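Local atomic coordinates of putative carbohydrate-active enzyme (Uncultured organism, PDB entry 5WH8), a protein that probably hydrolyses O-glycosidic bonds of cellulose through this family 5 glycoside hydrolase (cellulase) domain, one part of a longer, probably secreted protein. Residues P43-E48 and G286-G291; K56-D61 and S280-P285. All blocks are in the same frame, centred on the assembly; numbering follows the deposited sequence.

Contact 1 of 2, residues P43-E48 and G286-G291; sequences PKCYTE and GASNSG
Lys-44 lies alongside the short helix 287-290, joining the loop that follows the first strand of the (beta/alpha)8 barrel, 32-36, to the loop that follows the eighth, 268-273. Its CB starts the contact beside the CB of Ser-288, 4.2 Å away. From there the chain runs straight through CG and CD and bends at chi3 (76°). Beyond the bend CE sits 3.6 Å from the backbone O of Ser-288. At the tip, NZ keeps its distance from two oxygens that lie about 70° apart as seen from it: it is 3.9 Å from Ser-288 O and 3.7 Å from Asn-289 OD1, distances that point to loose electrostatic attraction and not to a formed bond. The Asn-289 side chain leaves its backbone pointing away from segment 43-48, yet its amide end swings back far enough for OD1 to be the atom that faces the ammonium group.

Cys-45, which is buried, adds an apolar touch. Its SG is anti to its own carbonyl carbon (chi1 -71°) and reaches Ser-288 CB at 3.8 Å, the nearest backbones being those of Cys-45 and Ser-288. The hydroxyl of Ser-288 is engaged elsewhere, hydrogen-bonded to Asp-275 in the loop after strand 268-273, and Cys-45 touches that aspartate as well. On the other side of Cys-45, its CB rests 3.7 Å above the ring plane of Tyr-46, offset toward the rim.

Contact 2 of 2, residues K56-D61 and S280-P285; sequences KDWNID and SAALKP
Trp-58 pushes the far edge of its indole against Ala-282, with CH2 3.7 Å from the methyl carbon CB. That CB lies in the ring plane, 4.1 Å from the neighbouring CZ3, so the methyl group meets the benzo edge and not a face. The same CH2 is 4.1 Å from the Ala-282 carbonyl O. Next along the edge, Leu-283 CD2 approaches CZ2 at 4.1 Å, also near the plane; its chain crosses the indole at an angle, and one methyl branch alone does the touching. The backbones stay far apart, 11.3 Å between the CA atoms of Trp-58 and Ala-282, so the length of the indole spans the gap. With CG of Trp-58 anti to the carbonyl carbon (chi1 -59°), the indole extends toward 280-285 and its benzo edge arrives first.

In the (beta/alpha)8 barrel, segment 56-61 runs from the end of helix 48-56 through the loop that leads into the second strand, 62-68, while 280-285 belongs to the loop after the eighth strand, 268-273. Met-34 of the first strand, 32-36, touches both Trp-58 and Ala-282. Other neighbours pack on the indole: Phe-273 meets it edge-to-face and Lys-304 makes a cation-pi contact. The indole nitrogen is buried but satisfied, since Trp-58 NE1 donates a hydrogen bond to the backbone O of Trp-293.

Both contacts bring the loop after the last barrel strand, 268-273, against the two ends of helix 48-56, which lies between strands 32-36 and 62-68: contact 1 meets the approach to that helix, contact 2 the loop after it. Segments 280-285 and 286-291 follow directly in sequence, and the contact centres lie 12 Å apart, with contact 2 nested inside the longer loop that contact 1 closes. Depth separates their chemistry. Contact 1, about 20 Å from the chain centre, is partly exposed and mixes polar with apolar approaches; contact 2, at about 15 Å, has three buried residues meeting through carbon atoms. The summed buried areas are 166 and 101 Å².

Contact 1 of 2, residues P43-E48 and G286-G291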
loop_
_atom_site.group_PDB
_atom_site.type_symbol
_atom_site.label_atom_id
_atom_site.label_comp_id
_atom_site.label_asym_id
_atom_site.label_seq_id
_atom_site.Cartn_x
_atom_site.Cartn_y
_atom_site.Cartn_z
ATOM N N PRO A 43 2.515 -0.395 -17.726
ATOM C CA PRO A 43 3.544 0.629 -17.507
ATOM C C PRO A 43 3.194 2.027 -18.028
ATOM O O PRO A 43 3.699 2.977 -17.467
ATOM C CB PRO A 43 4.761 0.074 -18.259
ATOM C CG PRO A 43 4.184 -0.849 -19.277
ATOM C CD PRO A 43 2.977 -1.465 -18.629
ATOM N N LYS A 44 2.346 2.156 -19.046
ATOM C CA LYS A 44 1.974 3.478 -19.533
ATOM C C LYS A 44 1.159 4.270 -18.506
ATOM O O LYS A 44 1.049 5.503 -18.606
ATOM C CB LYS A 44 1.183 3.359 -20.842
ATOM C CG LYS A 44 2.038 2.962 -22.018
ATOM C CD LYS A 44 1.230 2.936 -23.317
ATOM C CE LYS A 44 0.956 4.336 -23.851
ATOM N NZ LYS A 44 0.325 4.283 -25.203
ATOM N N CYS A 45 0.581 3.571 -17.525
ATOM C CA CYS A 45 -0.193 4.218 -16.485
ATOM C C CYS A 45 0.642 4.832 -15.347
ATOM O O CYS A 45 0.078 5.527 -14.508
ATOM C CB CYS A 45 -1.201 3.233 -15.859
ATOM S SG CYS A 45 -2.599 2.759 -16.939
ATOM N N TYR A 46 1.954 4.576 -15.290
ATOM C CA TYR A 46 2.768 4.956 -14.117
ATOM C C TYR A 46 3.931 5.822 -14.591
ATOM O O TYR A 46 5.032 5.333 -14.880
ATOM C CB TYR A 46 3.232 3.702 -13.348
ATOM C CG TYR A 46 2.058 2.769 -13.127
ATOM C CD1 TYR A 46 0.884 3.235 -12.528
ATOM C CD2 TYR A 46 2.067 1.466 -13.622
ATOM C CE1 TYR A 46 -0.227 2.406 -12.392
ATOM C CE2 TYR A 46 0.962 0.633 -13.481
ATOM C CZ TYR A 46 -0.183 1.114 -12.880
ATOM O OH TYR A 46 -1.280 0.291 -12.789
ATOM N N THR A 47 3.650 7.116 -14.676
ATOM C CA THR A 47 4.597 8.103 -15.200
ATOM C C THR A 47 4.584 9.383 -14.372
ATOM O O THR A 47 3.726 9.572 -13.490
ATOM C CB THR A 47 4.261 8.494 -16.652
ATOM O OG1 THR A 47 3.006 9.178 -16.671
ATOM C CG2 THR A 47 4.182 7.293 -17.546
ATOM N N GLU A 48 5.514 10.287 -14.662
ATOM C CA GLU A 48 5.481 11.550 -13.962
ATOM C C GLU A 48 4.154 12.246 -14.225
ATOM O O GLU A 48 3.542 12.796 -13.304
ATOM C CB GLU A 48 6.658 12.442 -14.365
ATOM C CG GLU A 48 6.688 13.703 -13.506
ATOM C CD GLU A 48 7.970 14.513 -13.615
ATOM O OE1 GLU A 48 8.949 14.027 -14.224
ATOM O OE2 GLU A 48 7.985 15.641 -13.075
ATOM N N GLY A 286 -8.706 2.676 -22.384
ATOM C CA GLY A 286 -8.157 3.627 -23.328
ATOM C C GLY A 286 -7.603 4.908 -22.722
ATOM O O GLY A 286 -6.999 5.710 -23.416
ATOM N N ALA A 287 -7.784 5.111 -21.419
ATOM C CA ALA A 287 -7.253 6.312 -20.793
ATOM C C ALA A 287 -5.720 6.394 -20.880
ATOM O O ALA A 287 -5.161 7.490 -20.941
ATOM C CB ALA A 287 -7.704 6.394 -19.333
ATOM N N SER A 288 -5.026 5.256 -20.866
ATOM C CA SER A 288 -3.559 5.317 -20.960
ATOM C C SER A 288 -3.107 5.624 -22.394
ATOM O O SER A 288 -1.984 6.085 -22.588
ATOM C CB SER A 288 -2.904 4.024 -20.467
ATOM O OG SER A 288 -3.195 2.926 -21.293
ATOM N N ASN A 289 -3.973 5.391 -23.380
ATOM C CA ASN A 289 -3.673 5.766 -24.770
ATOM C C ASN A 289 -3.837 7.269 -24.978
ATOM O O ASN A 289 -2.998 7.904 -25.616
ATOM C CB ASN A 289 -4.576 5.021 -25.758
ATOM C CG ASN A 289 -4.248 3.537 -25.862
ATOM O OD1 ASN A 289 -3.109 3.119 -25.644
ATOM N ND2 ASN A 289 -5.250 2.740 -26.213
ATOM N N SER A 290 -4.898 7.840 -24.404
ATOM C CA SER A 290 -5.168 9.270 -24.518
ATOM C C SER A 290 -4.347 10.124 -23.563
ATOM O O SER A 290 -4.094 11.308 -23.820
ATOM C CB SER A 290 -6.655 9.540 -24.257
ATOM O OG SER A 290 -6.965 9.274 -22.897
ATOM N N GLY A 291 -3.941 9.539 -22.445
ATOM C CA GLY A 291 -3.248 10.283 -21.411
ATOM C C GLY A 291 -4.178 11.091 -20.528
ATOM O O GLY A 291 -3.739 12.000 -19.839
#

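Contact 2 of 2, residues K56-D61 and S280-P285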
loop_
_atom_site.group_PDB
_atom_site.type_symbol
_atom_site.label_atom_id
_atom_site.label_comp_id
_atom_site.label_asym_id
_atom_site.label_seq_id
_atom_site.Cartn_x
_atom_site.Cartn_y
_atom_site.Cartn_z
ATOM N N LYS A 56 -2.390 16.260 -7.998
ATOM C CA LYS A 56 -3.022 17.567 -8.166
ATOM C C LYS A 56 -4.533 17.517 -8.385
ATOM O O LYS A 56 -5.238 18.434 -7.936
ATOM C CB LYS A 56 -2.384 18.326 -9.335
ATOM C CG LYS A 56 -0.890 18.573 -9.197
ATOM C CD LYS A 56 -0.486 19.349 -7.937
ATOM C CE LYS A 56 -0.941 20.801 -7.972
ATOM N NZ LYS A 56 -0.468 21.547 -6.768
ATOM N N ASP A 57 -5.024 16.491 -9.080
ATOM C CA ASP A 57 -6.446 16.371 -9.421
ATOM C C ASP A 57 -7.241 15.379 -8.559
ATOM O O ASP A 57 -8.402 15.628 -8.256
ATOM C CB ASP A 57 -6.615 15.955 -10.894
ATOM C CG ASP A 57 -5.852 16.854 -11.865
ATOM O OD1 ASP A 57 -5.738 18.076 -11.610
ATOM O OD2 ASP A 57 -5.390 16.336 -12.896
ATOM N N TRP A 58 -6.661 14.239 -8.188
ATOM C CA TRP A 58 -7.393 13.295 -7.339
ATOM C C TRP A 58 -7.092 13.516 -5.846
ATOM O O TRP A 58 -7.746 12.908 -5.015
ATOM C CB TRP A 58 -7.083 11.825 -7.679
ATOM C CG TRP A 58 -7.356 11.298 -9.070
ATOM C CD1 TRP A 58 -7.175 11.934 -10.276
ATOM C CD2 TRP A 58 -7.828 9.986 -9.377
ATOM N NE1 TRP A 58 -7.497 11.080 -11.306
ATOM C CE2 TRP A 58 -7.907 9.881 -10.779
ATOM C CE3 TRP A 58 -8.184 8.879 -8.597
ATOM C CZ2 TRP A 58 -8.324 8.722 -11.417
ATOM C CZ3 TRP A 58 -8.593 7.737 -9.221
ATOM C CH2 TRP A 58 -8.665 7.652 -10.624
ATOM N N ASN A 59 -6.082 14.324 -5.517
ATOM C CA ASN A 59 -5.764 14.658 -4.126
ATOM C C ASN A 59 -5.270 13.455 -3.307
ATOM O O ASN A 59 -5.543 13.364 -2.108
ATOM C CB ASN A 59 -6.984 15.286 -3.437
ATOM C CG ASN A 59 -7.588 16.413 -4.250
ATOM O OD1 ASN A 59 -8.723 16.324 -4.732
ATOM N ND2 ASN A 59 -6.821 17.476 -4.423
ATOM N N ILE A 60 -4.525 12.535 -3.926
ATOM C CA ILE A 60 -4.042 11.381 -3.167
ATOM C C ILE A 60 -2.934 11.790 -2.201
ATOM O O ILE A 60 -2.219 12.770 -2.443
ATOM C CB ILE A 60 -3.505 10.215 -4.056
ATOM C CG1 ILE A 60 -2.217 10.558 -4.829
ATOM C CG2 ILE A 60 -4.610 9.702 -4.996
ATOM C CD1 ILE A 60 -1.531 9.341 -5.446
ATOM N N ASP A 61 -2.810 11.029 -1.119
ATOM C CA ASP A 61 -1.763 11.227 -0.116
ATOM C C ASP A 61 -0.617 10.239 -0.270
ATOM O O ASP A 61 0.464 10.447 0.298
ATOM C CB ASP A 61 -2.311 11.044 1.288
ATOM C CG ASP A 61 -3.434 11.998 1.630
ATOM O OD1 ASP A 61 -3.298 13.222 1.386
ATOM O OD2 ASP A 61 -4.454 11.496 2.159
ATOM N N SER A 280 -13.215 -2.878 -11.084
ATOM C CA SER A 280 -12.403 -2.286 -10.000
ATOM C C SER A 280 -11.367 -1.286 -10.539
ATOM O O SER A 280 -10.836 -0.453 -9.785
ATOM C CB SER A 280 -11.689 -3.375 -9.183
ATOM O OG SER A 280 -10.681 -4.034 -9.917
ATOM N N ALA A 281 -11.095 -1.343 -11.842
ATOM C CA ALA A 281 -10.143 -0.407 -12.461
ATOM C C ALA A 281 -10.721 1.001 -12.410
ATOM O O ALA A 281 -11.889 1.204 -12.773
ATOM C CB ALA A 281 -9.841 -0.823 -13.906
ATOM N N ALA A 282 -9.914 1.978 -11.964
ATOM C CA ALA A 282 -10.398 3.342 -11.709
ATOM C C ALA A 282 -10.468 4.220 -12.973
ATOM O O ALA A 282 -11.119 5.268 -12.956
ATOM C CB ALA A 282 -9.505 4.003 -10.651
ATOM N N LEU A 283 -9.823 3.773 -14.061
ATOM C CA LEU A 283 -9.847 4.488 -15.352
ATOM C C LEU A 283 -10.657 3.705 -16.384
ATOM O O LEU A 283 -10.648 2.458 -16.396
ATOM C CB LEU A 283 -8.427 4.684 -15.893
ATOM C CG LEU A 283 -7.463 5.512 -15.026
ATOM C CD1 LEU A 283 -6.032 5.354 -15.506
ATOM C CD2 LEU A 283 -7.888 6.961 -15.051
ATOM N N LYS A 284 -11.318 4.437 -17.275
ATOM C CA LYS A 284 -11.989 3.828 -18.420
ATOM C C LYS A 284 -10.984 3.260 -19.390
ATOM O O LYS A 284 -9.885 3.783 -19.537
ATOM C CB LYS A 284 -12.876 4.860 -19.141
ATOM C CG LYS A 284 -14.025 5.352 -18.304
ATOM C CD LYS A 284 -15.033 6.162 -19.086
ATOM C CE LYS A 284 -16.352 6.231 -18.333
ATOM N NZ LYS A 284 -17.372 7.044 -19.049
ATOM N N PRO A 285 -11.358 2.182 -20.082
ATOM C CA PRO A 285 -10.427 1.621 -21.066
ATOM C C PRO A 285 -9.994 2.671 -22.073
ATOM O O PRO A 285 -10.804 3.498 -22.498
ATOM C CB PRO A 285 -11.244 0.498 -21.715
ATOM C CG PRO A 285 -12.231 0.092 -20.649
ATOM C CD PRO A 285 -12.578 1.373 -19.929
#